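Local coordinates for protein probable transcriptional regulator (Pseudomonas aeruginosa, PDB 2ESN) that probably regulates transcription as a LysR-type protein, binding DNA through a helix-turn-helix domain and sensing a small effector, not identified here, through a periplasmic-binding-protein-like domain, at residues 198-208 and 226-236; 94-105 and 292-300. All blocks are in the same frame, centred on the assembly; numbering follows the deposited sequence.

Interaction 1 (198-208 and 226-236); sequences YLAERHAVVTP and RREVAVQLPTV
Arg227 reaches across His203 and Val205; Arg227 and Val205 bury the most surface in the contact, with Val206 and His203 next. The CG of Arg227 sits between its own backbone N and carbonyl carbon (chi1 59°), and from there the chain runs extended to NE, which carries it over the imidazole. Its CB lies over one face of the His203 ring, 3.9 Å from the centroid and 26° off the normal, a CH-pi contact. Farther out, Val205 CG2 presses on one face of the guanidinium, 3.4 Å from Arg227 NH2. The charged end has several partners: NE forms a salt bridge with Asp217 of helix 215-221, a water links NH1 to Ala204 O, and NH1 makes a weak hydrogen bond to Tyr198 OH, which also bonds to Thr251. The imidazole is held in turn by a hydrogen bond from His203 NE2 to Tyr198 O (2.9 Å), with His203 CE1 over the centre of the tyrosine ring. Beneath these side chains, 202-206 and 228-233 are the two parallel strands of a beta-alpha-beta unit, connected through helix 215-221, in the ligand-binding-type domain. The ladder shifts by one residue between His203 and Ala204, a beta bulge: His203 pairs with Val229, Ala204 with Val231. Ala230 fills the extra place, its N donating to His203 O at 2.9 Å while its CB lies over one face of the Arg202 guanidinium, 3.4 Å from CZ. Past the bulge the pairing is regular, Val205 N to Val231 O at 2.8 Å and Leu233 N to Val205 O at 2.9 Å. Val231 and Gln232 also pair in parallel with a strand of the second subunit, and Arg202 NH2 donates to Val130 O of that same subunit.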
loop_
_atom_site.group_PDB
_atom_site.type_symbol
_atom_site.label_atom_id
_atom_site.label_comp_id
_atom_site.label_asym_id
_atom_site.label_seq_id
_atom_site.Cartn_x
_atom_site.Cartn_y
_atom_site.Cartn_z
ATOM N N TYR C 198 3.596 42.758 13.659
ATOM C CA TYR C 198 3.342 41.473 13.062
ATOM C C TYR C 198 3.504 40.361 14.072
ATOM O O TYR C 198 2.672 39.484 14.102
ATOM C CB TYR C 198 4.322 41.239 11.921
ATOM C CG TYR C 198 4.252 39.893 11.190
ATOM C CD1 TYR C 198 3.444 39.746 10.061
ATOM C CD2 TYR C 198 5.072 38.798 11.574
ATOM C CE1 TYR C 198 3.394 38.514 9.335
ATOM C CE2 TYR C 198 5.058 37.561 10.829
ATOM C CZ TYR C 198 4.231 37.447 9.696
ATOM O OH TYR C 198 4.181 36.297 8.939
ATOM N N LEU C 199 4.554 40.392 14.901
ATOM C CA LEU C 199 4.756 39.262 15.830
ATOM C C LEU C 199 3.878 39.309 17.052
ATOM O O LEU C 199 3.793 38.315 17.775
ATOM C CB LEU C 199 6.223 39.057 16.236
ATOM C CG LEU C 199 7.150 38.808 15.057
ATOM C CD1 LEU C 199 8.567 38.916 15.543
ATOM C CD2 LEU C 199 6.871 37.418 14.404
ATOM N N ALA C 200 3.202 40.451 17.263
ATOM C CA ALA C 200 2.210 40.592 18.338
ATOM C C ALA C 200 0.798 40.088 17.983
ATOM O O ALA C 200 -0.106 40.086 18.840
ATOM C CB ALA C 200 2.150 42.063 18.786
ATOM N N GLU C 201 0.591 39.632 16.746
ATOM C CA GLU C 201 -0.707 39.024 16.394
ATOM C C GLU C 201 -0.672 37.496 16.401
ATOM O O GLU C 201 0.382 36.909 16.444
ATOM C CB GLU C 201 -1.164 39.495 15.011
ATOM C CG GLU C 201 -1.424 41.008 14.866
ATOM C CD GLU C 201 -2.515 41.521 15.836
ATOM O OE1 GLU C 201 -3.521 40.801 16.130
ATOM O OE2 GLU C 201 -2.312 42.666 16.330
ATOM N N ARG C 202 -1.837 36.862 16.387
ATOM C CA ARG C 202 -1.917 35.454 16.033
ATOM C C ARG C 202 -2.043 35.321 14.501
ATOM O O ARG C 202 -2.436 36.279 13.784
ATOM C CB ARG C 202 -3.060 34.773 16.804
ATOM C CG ARG C 202 -2.874 34.785 18.356
ATOM C CD ARG C 202 -4.105 34.308 19.067
ATOM N NE ARG C 202 -4.145 32.850 19.067
ATOM C CZ ARG C 202 -5.261 32.099 19.015
ATOM N NH1 ARG C 202 -6.483 32.657 18.928
ATOM N NH2 ARG C 202 -5.158 30.746 19.032
ATOM N N HIS C 203 -1.706 34.138 14.005
ATOM C CA HIS C 203 -1.444 33.964 12.604
ATOM C C HIS C 203 -2.191 32.773 12.041
ATOM O O HIS C 203 -2.363 31.747 12.734
ATOM C CB HIS C 203 0.044 33.825 12.339
ATOM C CG HIS C 203 0.809 35.077 12.557
ATOM N ND1 HIS C 203 1.150 35.925 11.533
ATOM C CD2 HIS C 203 1.297 35.638 13.690
ATOM C CE1 HIS C 203 1.811 36.959 12.026
ATOM N NE2 HIS C 203 1.922 36.797 13.328
ATOM N N ALA C 204 -2.668 32.920 10.785
ATOM C CA ALA C 204 -3.248 31.789 10.065
ATOM C C ALA C 204 -2.133 31.281 9.169
ATOM O O ALA C 204 -1.411 32.062 8.598
ATOM C CB ALA C 204 -4.439 32.208 9.225
ATOM N N VAL C 205 -1.980 29.969 9.027
ATOM C CA VAL C 205 -0.822 29.461 8.276
ATOM C C VAL C 205 -1.277 28.373 7.324
ATOM O O VAL C 205 -2.114 27.538 7.669
ATOM C CB VAL C 205 0.259 28.900 9.274
ATOM C CG1 VAL C 205 1.354 28.203 8.546
ATOM C CG2 VAL C 205 0.841 30.075 10.103
ATOM N N VAL C 206 -0.799 28.441 6.095
ATOM C CA VAL C 206 -1.210 27.523 5.059
ATOM C C VAL C 206 -0.168 26.382 4.939
ATOM O O VAL C 206 0.980 26.625 4.678
ATOM C CB VAL C 206 -1.380 28.272 3.727
ATOM C CG1 VAL C 206 -1.710 27.279 2.579
ATOM C CG2 VAL C 206 -2.502 29.308 3.822
ATOM N N THR C 207 -0.603 25.148 5.141
ATOM C CA THR C 207 0.248 23.967 5.141
ATOM C C THR C 207 -0.392 22.968 4.160
ATOM O O THR C 207 -1.163 22.129 4.580
ATOM C CB THR C 207 0.283 23.346 6.541
ATOM O OG1 THR C 207 -1.044 23.234 7.037
ATOM C CG2 THR C 207 0.988 24.236 7.482
ATOM N N PRO C 208 -0.103 23.091 2.868
ATOM C CA PRO C 208 -0.839 22.391 1.815
ATOM C C PRO C 208 -0.602 20.888 1.848
ATOM O O PRO C 208 -1.444 20.133 1.403
ATOM C CB PRO C 208 -0.252 22.941 0.520
ATOM C CG PRO C 208 0.527 24.161 0.905
ATOM C CD PRO C 208 1.000 23.905 2.307
ATOM N N ARG C 226 9.765 33.795 15.713
ATOM C CA ARG C 226 8.687 32.826 15.737
ATOM C C ARG C 226 7.362 33.569 15.844
ATOM O O ARG C 226 7.271 34.593 16.543
ATOM C CB ARG C 226 8.865 31.840 16.903
ATOM C CG ARG C 226 8.919 32.515 18.275
ATOM C CD ARG C 226 8.312 31.641 19.370
ATOM N NE ARG C 226 6.932 31.303 19.032
ATOM C CZ ARG C 226 6.253 30.256 19.509
ATOM N NH1 ARG C 226 6.828 29.405 20.385
ATOM N NH2 ARG C 226 4.983 30.068 19.098
ATOM N N ARG C 227 6.342 33.081 15.132
ATOM C CA ARG C 227 5.023 33.694 15.244
ATOM C C ARG C 227 4.085 32.760 16.020
ATOM O O ARG C 227 4.349 31.542 16.063
ATOM C CB ARG C 227 4.521 34.141 13.850
ATOM C CG ARG C 227 4.414 33.045 12.859
ATOM C CD ARG C 227 4.133 33.529 11.438
ATOM N NE ARG C 227 4.131 32.327 10.603
ATOM C CZ ARG C 227 3.657 32.233 9.372
ATOM N NH1 ARG C 227 3.088 33.296 8.755
ATOM N NH2 ARG C 227 3.786 31.077 8.732
ATOM N N GLU C 228 3.057 33.319 16.672
ATOM C CA GLU C 228 2.035 32.549 17.395
ATOM C C GLU C 228 0.977 32.124 16.418
ATOM O O GLU C 228 0.339 32.974 15.827
ATOM C CB GLU C 228 1.335 33.336 18.557
ATOM C CG GLU C 228 2.252 33.829 19.655
ATOM C CD GLU C 228 3.025 32.679 20.373
ATOM O OE1 GLU C 228 4.313 32.686 20.416
ATOM O OE2 GLU C 228 2.321 31.751 20.865
ATOM N N VAL C 229 0.735 30.821 16.292
ATOM C CA VAL C 229 -0.165 30.308 15.272
ATOM C C VAL C 229 -1.480 29.939 15.859
ATOM O O VAL C 229 -1.516 29.129 16.790
ATOM C CB VAL C 229 0.489 29.064 14.554
ATOM C CG1 VAL C 229 -0.524 28.369 13.661
ATOM C CG2 VAL C 229 1.787 29.503 13.792
ATOM N N ALA C 230 -2.580 30.484 15.326
ATOM C CA ALA C 230 -3.915 30.082 15.753
ATOM C C ALA C 230 -4.518 28.949 14.912
ATOM O O ALA C 230 -5.211 28.095 15.440
ATOM C CB ALA C 230 -4.836 31.285 15.720
ATOM N N VAL C 231 -4.311 28.962 13.590
ATOM C CA VAL C 231 -4.903 27.975 12.680
ATOM C C VAL C 231 -3.896 27.590 11.602
ATOM O O VAL C 231 -3.260 28.476 11.029
ATOM C CB VAL C 231 -6.199 28.572 11.959
ATOM C CG1 VAL C 231 -6.900 27.511 11.081
ATOM C CG2 VAL C 231 -7.201 29.148 12.974
ATOM N N GLN C 232 -3.798 26.284 11.294
ATOM C CA GLN C 232 -3.123 25.801 10.101
ATOM C C GLN C 232 -4.191 25.185 9.228
ATOM O O GLN C 232 -5.102 24.520 9.739
ATOM C CB GLN C 232 -2.081 24.726 10.441
ATOM C CG GLN C 232 -0.843 25.308 11.119
ATOM C CD GLN C 232 0.104 24.227 11.743
ATOM O OE1 GLN C 232 1.331 24.431 11.811
ATOM N NE2 GLN C 232 -0.472 23.160 12.255
ATOM N N LEU C 233 -4.095 25.385 7.915
ATOM C CA LEU C 233 -5.076 24.756 6.981
ATOM C C LEU C 233 -4.380 24.677 5.658
ATOM O O LEU C 233 -3.390 25.364 5.444
ATOM C CB LEU C 233 -6.404 25.552 6.854
ATOM C CG LEU C 233 -6.427 26.989 6.284
ATOM C CD1 LEU C 233 -7.899 27.469 6.042
ATOM C CD2 LEU C 233 -5.678 27.991 7.205
ATOM N N PRO C 234 -4.818 23.759 4.809
ATOM C CA PRO C 234 -4.114 23.496 3.563
ATOM C C PRO C 234 -4.524 24.443 2.422
ATOM O O PRO C 234 -3.870 24.447 1.363
ATOM C CB PRO C 234 -4.547 22.033 3.244
ATOM C CG PRO C 234 -5.532 21.629 4.300
ATOM C CD PRO C 234 -5.942 22.819 5.041
ATOM N N THR C 235 -5.594 25.225 2.617
ATOM C CA THR C 235 -6.216 26.068 1.571
ATOM C C THR C 235 -5.883 27.557 1.815
ATOM O O THR C 235 -6.371 28.110 2.811
ATOM C CB THR C 235 -7.750 26.209 1.822
ATOM O OG1 THR C 235 -8.316 25.148 2.591
ATOM C CG2 THR C 235 -8.532 26.612 0.677
ATOM N N VAL C 236 -5.201 28.215 0.869
ATOM C CA VAL C 236 -5.002 29.671 0.820
ATOM C C VAL C 236 -6.323 30.431 0.676
ATOM O O VAL C 236 -6.556 31.442 1.360
ATOM C CB VAL C 236 -4.076 30.078 -0.348
ATOM C CG1 VAL C 236 -3.622 31.551 -0.222
ATOM C CG2 VAL C 236 -2.879 29.310 -0.277
HETATM O O HOH W 1 3.013 36.186 16.301
HETATM O O HOH W 2 -2.392 30.619 19.159
HETATM O O HOH W 3 0.735 32.838 7.119
#

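Interaction 2 (94-105 and 292-300); sequences FVPGQSQRTFVF and DAHAWMIGQ
Phe94 lies against the first turn of helix 293-300, with Ala293 CA over the centre of its ring, 3.9 Å from the centroid, a CH-pi contact. This helix packs beside strand 102-105 of the effector-domain sheet, a helix-on-sheet arrangement of the periplasmic-binding-protein-like fold; the two axes approach to 10.9 Å at -66°. Trp296 meets the edge of the Phe94 ring, CE2 of the phenylalanine lying 3.5 Å from CG of the indole, and the two planes stand oblique at 58°. Because Trp296 places its CG anti to its backbone N (chi1 173°), the indole extends toward the 94-96 segment, where Pro96 CG comes within 3.3 Å of NE1. On the face opposite Phe94 CE2, Gln300 CG lies over the centre of the indole, one turn farther along the helix. Deeper in, Phe103 is sandwiched: Arg101 NE approaches one face of its ring, and Met297 CE the opposite face, 4.0 Å from the centroid. Ala293 touches both phenylalanines, its CB reaching CZ of Phe103 and lying over one face of the Arg101 guanidinium, 3.7 Å from NH1. What positions Arg101 is a salt bridge from its NH2 to Asp152, whose carboxylate also accepts from His294 NE2 and from Val104 N, so one acidic group ties together the strand, the arginine and the helix. Leu123 of helix 109-126 packs on Trp296 and Met297, and Phe153 of the neighbouring strand 153-157 stacks on the His294 ring. The bends of Met297 at chi2 and chi3 bring its sulfur into Met-aromatic contact with two rings, above the Phe103 face at a distance and at the edge of Phe105, where SD stands 4.1 Å from Phe105 CZ.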
loop_
_atom_site.group_PDB
_atom_site.type_symbol
_atom_site.label_atom_id
_atom_site.label_comp_id
_atom_site.label_asym_id
_atom_site.label_seq_id
_atom_site.Cartn_x
_atom_site.Cartn_y
_atom_site.Cartn_z
ATOM N N PHE C 94 -0.462 12.686 -31.123
ATOM C CA PHE C 94 -1.164 13.753 -30.381
ATOM C C PHE C 94 -1.645 14.944 -31.228
ATOM O O PHE C 94 -0.836 15.697 -31.722
ATOM C CB PHE C 94 -0.325 14.239 -29.188
ATOM C CG PHE C 94 -1.046 15.207 -28.307
ATOM C CD1 PHE C 94 -2.150 14.804 -27.565
ATOM C CD2 PHE C 94 -0.650 16.540 -28.253
ATOM C CE1 PHE C 94 -2.827 15.721 -26.771
ATOM C CE2 PHE C 94 -1.321 17.433 -27.472
ATOM C CZ PHE C 94 -2.405 17.048 -26.727
ATOM N N VAL C 95 -2.956 15.133 -31.386
ATOM C CA VAL C 95 -3.427 16.384 -32.030
ATOM C C VAL C 95 -4.323 17.254 -31.147
ATOM O O VAL C 95 -5.477 16.884 -30.848
ATOM C CB VAL C 95 -4.002 16.176 -33.466
ATOM C CG1 VAL C 95 -3.124 15.144 -34.229
ATOM C CG2 VAL C 95 -5.467 15.742 -33.446
ATOM N N PRO C 96 -3.788 18.419 -30.715
ATOM C CA PRO C 96 -4.511 19.248 -29.720
ATOM C C PRO C 96 -6.004 19.457 -30.040
ATOM O O PRO C 96 -6.908 19.204 -29.175
ATOM C CB PRO C 96 -3.739 20.560 -29.725
ATOM C CG PRO C 96 -2.376 20.280 -30.296
ATOM C CD PRO C 96 -2.459 18.981 -31.077
ATOM N N GLY C 97 -6.258 19.877 -31.289
ATOM C CA GLY C 97 -7.556 20.274 -31.705
ATOM C C GLY C 97 -8.543 19.185 -31.639
ATOM O O GLY C 97 -9.742 19.446 -31.582
ATOM N N GLN C 98 -8.064 17.939 -31.639
ATOM C CA GLN C 98 -8.990 16.789 -31.688
ATOM C C GLN C 98 -8.863 15.812 -30.479
ATOM O O GLN C 98 -9.818 15.095 -30.169
ATOM C CB GLN C 98 -8.775 16.012 -33.009
ATOM C CG GLN C 98 -8.701 16.898 -34.279
ATOM C CD GLN C 98 -10.057 17.578 -34.639
ATOM O OE1 GLN C 98 -11.140 17.072 -34.298
ATOM N NE2 GLN C 98 -9.983 18.734 -35.371
ATOM N N SER C 99 -7.725 15.866 -29.790
ATOM C CA SER C 99 -7.428 15.023 -28.609
ATOM C C SER C 99 -8.492 15.032 -27.568
ATOM O O SER C 99 -9.183 16.050 -27.345
ATOM C CB SER C 99 -6.111 15.431 -27.932
ATOM O OG SER C 99 -5.847 14.645 -26.779
ATOM N N GLN C 100 -8.609 13.876 -26.919
ATOM C CA GLN C 100 -9.647 13.639 -25.901
ATOM C C GLN C 100 -8.999 13.222 -24.585
ATOM O O GLN C 100 -9.677 12.745 -23.676
ATOM C CB GLN C 100 -10.616 12.537 -26.313
ATOM C CG GLN C 100 -11.368 12.767 -27.621
ATOM C CD GLN C 100 -12.318 13.954 -27.546
ATOM O OE1 GLN C 100 -13.216 13.939 -26.685
ATOM N NE2 GLN C 100 -12.169 14.894 -28.364
ATOM N N ARG C 101 -7.684 13.385 -24.505
ATOM C CA ARG C 101 -7.002 12.966 -23.304
ATOM C C ARG C 101 -7.245 13.824 -22.059
ATOM O O ARG C 101 -7.730 14.985 -22.142
ATOM C CB ARG C 101 -5.536 12.694 -23.532
ATOM C CG ARG C 101 -4.694 13.815 -23.803
ATOM C CD ARG C 101 -3.306 13.259 -23.893
ATOM N NE ARG C 101 -2.772 13.100 -22.544
ATOM C CZ ARG C 101 -1.881 12.194 -22.181
ATOM N NH1 ARG C 101 -1.436 11.309 -23.077
ATOM N NH2 ARG C 101 -1.486 12.164 -20.911
ATOM N N THR C 102 -6.973 13.197 -20.921
ATOM C CA THR C 102 -7.094 13.787 -19.597
ATOM C C THR C 102 -5.661 13.905 -19.129
ATOM O O THR C 102 -4.919 12.930 -19.155
ATOM C CB THR C 102 -7.931 12.892 -18.686
ATOM O OG1 THR C 102 -9.220 12.734 -19.272
ATOM C CG2 THR C 102 -8.147 13.459 -17.260
ATOM N N PHE C 103 -5.244 15.142 -18.830
ATOM C CA PHE C 103 -4.030 15.444 -18.109
ATOM C C PHE C 103 -4.278 15.451 -16.599
ATOM O O PHE C 103 -5.273 16.035 -16.128
ATOM C CB PHE C 103 -3.430 16.768 -18.594
ATOM C CG PHE C 103 -2.967 16.711 -20.011
ATOM C CD1 PHE C 103 -3.874 16.886 -21.067
ATOM C CD2 PHE C 103 -1.643 16.445 -20.292
ATOM C CE1 PHE C 103 -3.489 16.781 -22.390
ATOM C CE2 PHE C 103 -1.211 16.359 -21.582
ATOM C CZ PHE C 103 -2.117 16.568 -22.657
ATOM N N VAL C 104 -3.399 14.770 -15.860
ATOM C CA VAL C 104 -3.564 14.606 -14.393
ATOM C C VAL C 104 -2.461 15.404 -13.722
ATOM O O VAL C 104 -1.293 15.216 -14.031
ATOM C CB VAL C 104 -3.537 13.126 -13.912
ATOM C CG1 VAL C 104 -3.707 13.016 -12.333
ATOM C CG2 VAL C 104 -4.601 12.291 -14.640
ATOM N N PHE C 105 -2.859 16.376 -12.899
ATOM C CA PHE C 105 -1.901 17.220 -12.213
ATOM C C PHE C 105 -2.082 17.019 -10.710
ATOM O O PHE C 105 -3.194 16.834 -10.249
ATOM C CB PHE C 105 -2.149 18.735 -12.492
ATOM C CG PHE C 105 -1.787 19.208 -13.875
ATOM C CD1 PHE C 105 -0.718 20.051 -14.051
ATOM C CD2 PHE C 105 -2.582 18.896 -14.972
ATOM C CE1 PHE C 105 -0.381 20.561 -15.339
ATOM C CE2 PHE C 105 -2.295 19.447 -16.272
ATOM C CZ PHE C 105 -1.165 20.252 -16.432
ATOM N N ASP C 292 5.118 13.733 -26.267
ATOM C CA ASP C 292 4.265 14.313 -27.325
ATOM C C ASP C 292 3.095 15.153 -26.720
ATOM O O ASP C 292 3.051 16.361 -26.895
ATOM C CB ASP C 292 3.721 13.226 -28.284
ATOM C CG ASP C 292 4.341 13.284 -29.715
ATOM O OD1 ASP C 292 3.637 12.842 -30.675
ATOM O OD2 ASP C 292 5.510 13.748 -29.888
ATOM N N ALA C 293 2.167 14.491 -26.029
ATOM C CA ALA C 293 1.187 15.173 -25.195
ATOM C C ALA C 293 1.850 16.036 -24.104
ATOM O O ALA C 293 1.523 17.219 -23.938
ATOM C CB ALA C 293 0.264 14.177 -24.605
ATOM N N HIS C 294 2.827 15.462 -23.399
ATOM C CA HIS C 294 3.564 16.156 -22.387
ATOM C C HIS C 294 4.343 17.327 -22.936
ATOM O O HIS C 294 4.376 18.380 -22.314
ATOM C CB HIS C 294 4.522 15.207 -21.679
ATOM C CG HIS C 294 3.858 14.411 -20.608
ATOM N ND1 HIS C 294 4.418 14.232 -19.358
ATOM C CD2 HIS C 294 2.656 13.776 -20.587
ATOM C CE1 HIS C 294 3.604 13.489 -18.624
ATOM N NE2 HIS C 294 2.515 13.221 -19.333
ATOM N N ALA C 295 4.978 17.145 -24.089
ATOM C CA ALA C 295 5.711 18.244 -24.736
ATOM C C ALA C 295 4.751 19.407 -25.092
ATOM O O ALA C 295 5.078 20.546 -24.913
ATOM C CB ALA C 295 6.464 17.722 -26.032
ATOM N N TRP C 296 3.555 19.096 -25.584
ATOM C CA TRP C 296 2.584 20.166 -25.902
ATOM C C TRP C 296 2.183 20.959 -24.627
ATOM O O TRP C 296 2.229 22.227 -24.597
ATOM C CB TRP C 296 1.398 19.546 -26.582
ATOM C CG TRP C 296 0.247 20.478 -26.814
ATOM C CD1 TRP C 296 0.105 21.355 -27.839
ATOM C CD2 TRP C 296 -0.943 20.589 -26.016
ATOM N NE1 TRP C 296 -1.094 22.003 -27.732
ATOM C CE2 TRP C 296 -1.740 21.587 -26.601
ATOM C CE3 TRP C 296 -1.383 19.972 -24.826
ATOM C CZ2 TRP C 296 -2.984 21.960 -26.089
ATOM C CZ3 TRP C 296 -2.654 20.354 -24.296
ATOM C CH2 TRP C 296 -3.425 21.347 -24.940
ATOM N N MET C 297 1.826 20.213 -23.570
ATOM C CA MET C 297 1.346 20.838 -22.355
ATOM C C MET C 297 2.455 21.671 -21.761
ATOM O O MET C 297 2.224 22.797 -21.263
ATOM C CB MET C 297 0.783 19.825 -21.366
ATOM C CG MET C 297 0.238 20.514 -20.060
ATOM S SD MET C 297 -1.126 21.662 -20.292
ATOM C CE MET C 297 -2.347 20.551 -20.492
ATOM N N ILE C 298 3.689 21.161 -21.822
ATOM C CA ILE C 298 4.823 21.963 -21.381
ATOM C C ILE C 298 4.899 23.290 -22.164
ATOM O O ILE C 298 5.030 24.354 -21.583
ATOM C CB ILE C 298 6.142 21.215 -21.496
ATOM C CG1 ILE C 298 6.272 20.169 -20.388
ATOM C CG2 ILE C 298 7.293 22.168 -21.313
ATOM C CD1 ILE C 298 7.341 19.102 -20.693
ATOM N N GLY C 299 4.800 23.229 -23.492
ATOM C CA GLY C 299 4.779 24.465 -24.289
ATOM C C GLY C 299 3.563 25.372 -24.048
ATOM O O GLY C 299 3.662 26.597 -24.191
ATOM N N GLN C 300 2.415 24.774 -23.699
ATOM C CA GLN C 300 1.222 25.558 -23.399
ATOM C C GLN C 300 1.473 26.561 -22.278
ATOM O O GLN C 300 1.182 27.749 -22.453
ATOM C CB GLN C 300 -0.011 24.687 -23.099
ATOM C CG GLN C 300 -0.634 24.098 -24.324
ATOM C CD GLN C 300 -0.996 25.152 -25.402
ATOM O OE1 GLN C 300 -1.925 25.936 -25.220
ATOM N NE2 GLN C 300 -0.261 25.150 -26.532
#

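Both contacts belong to the LysR substrate-binding region and reach the same mixed sheet, yet they lie far apart: their centres are 38 Å from each other, and their nearest atoms about 12 Å. Along the chain, interaction 2 joins segments 187 residues apart, and both segments of interaction 1 fall between them. Interaction 2 thus packs the late helix 293-303 against the early strand 102-107, whereas interaction 1 joins neighbouring strands of a beta-alpha-beta unit. They also differ in their surroundings: interaction 1 lies beside the second subunit, whose strand continues the sheet, while interaction 2 is untouched by other chains of the assembly.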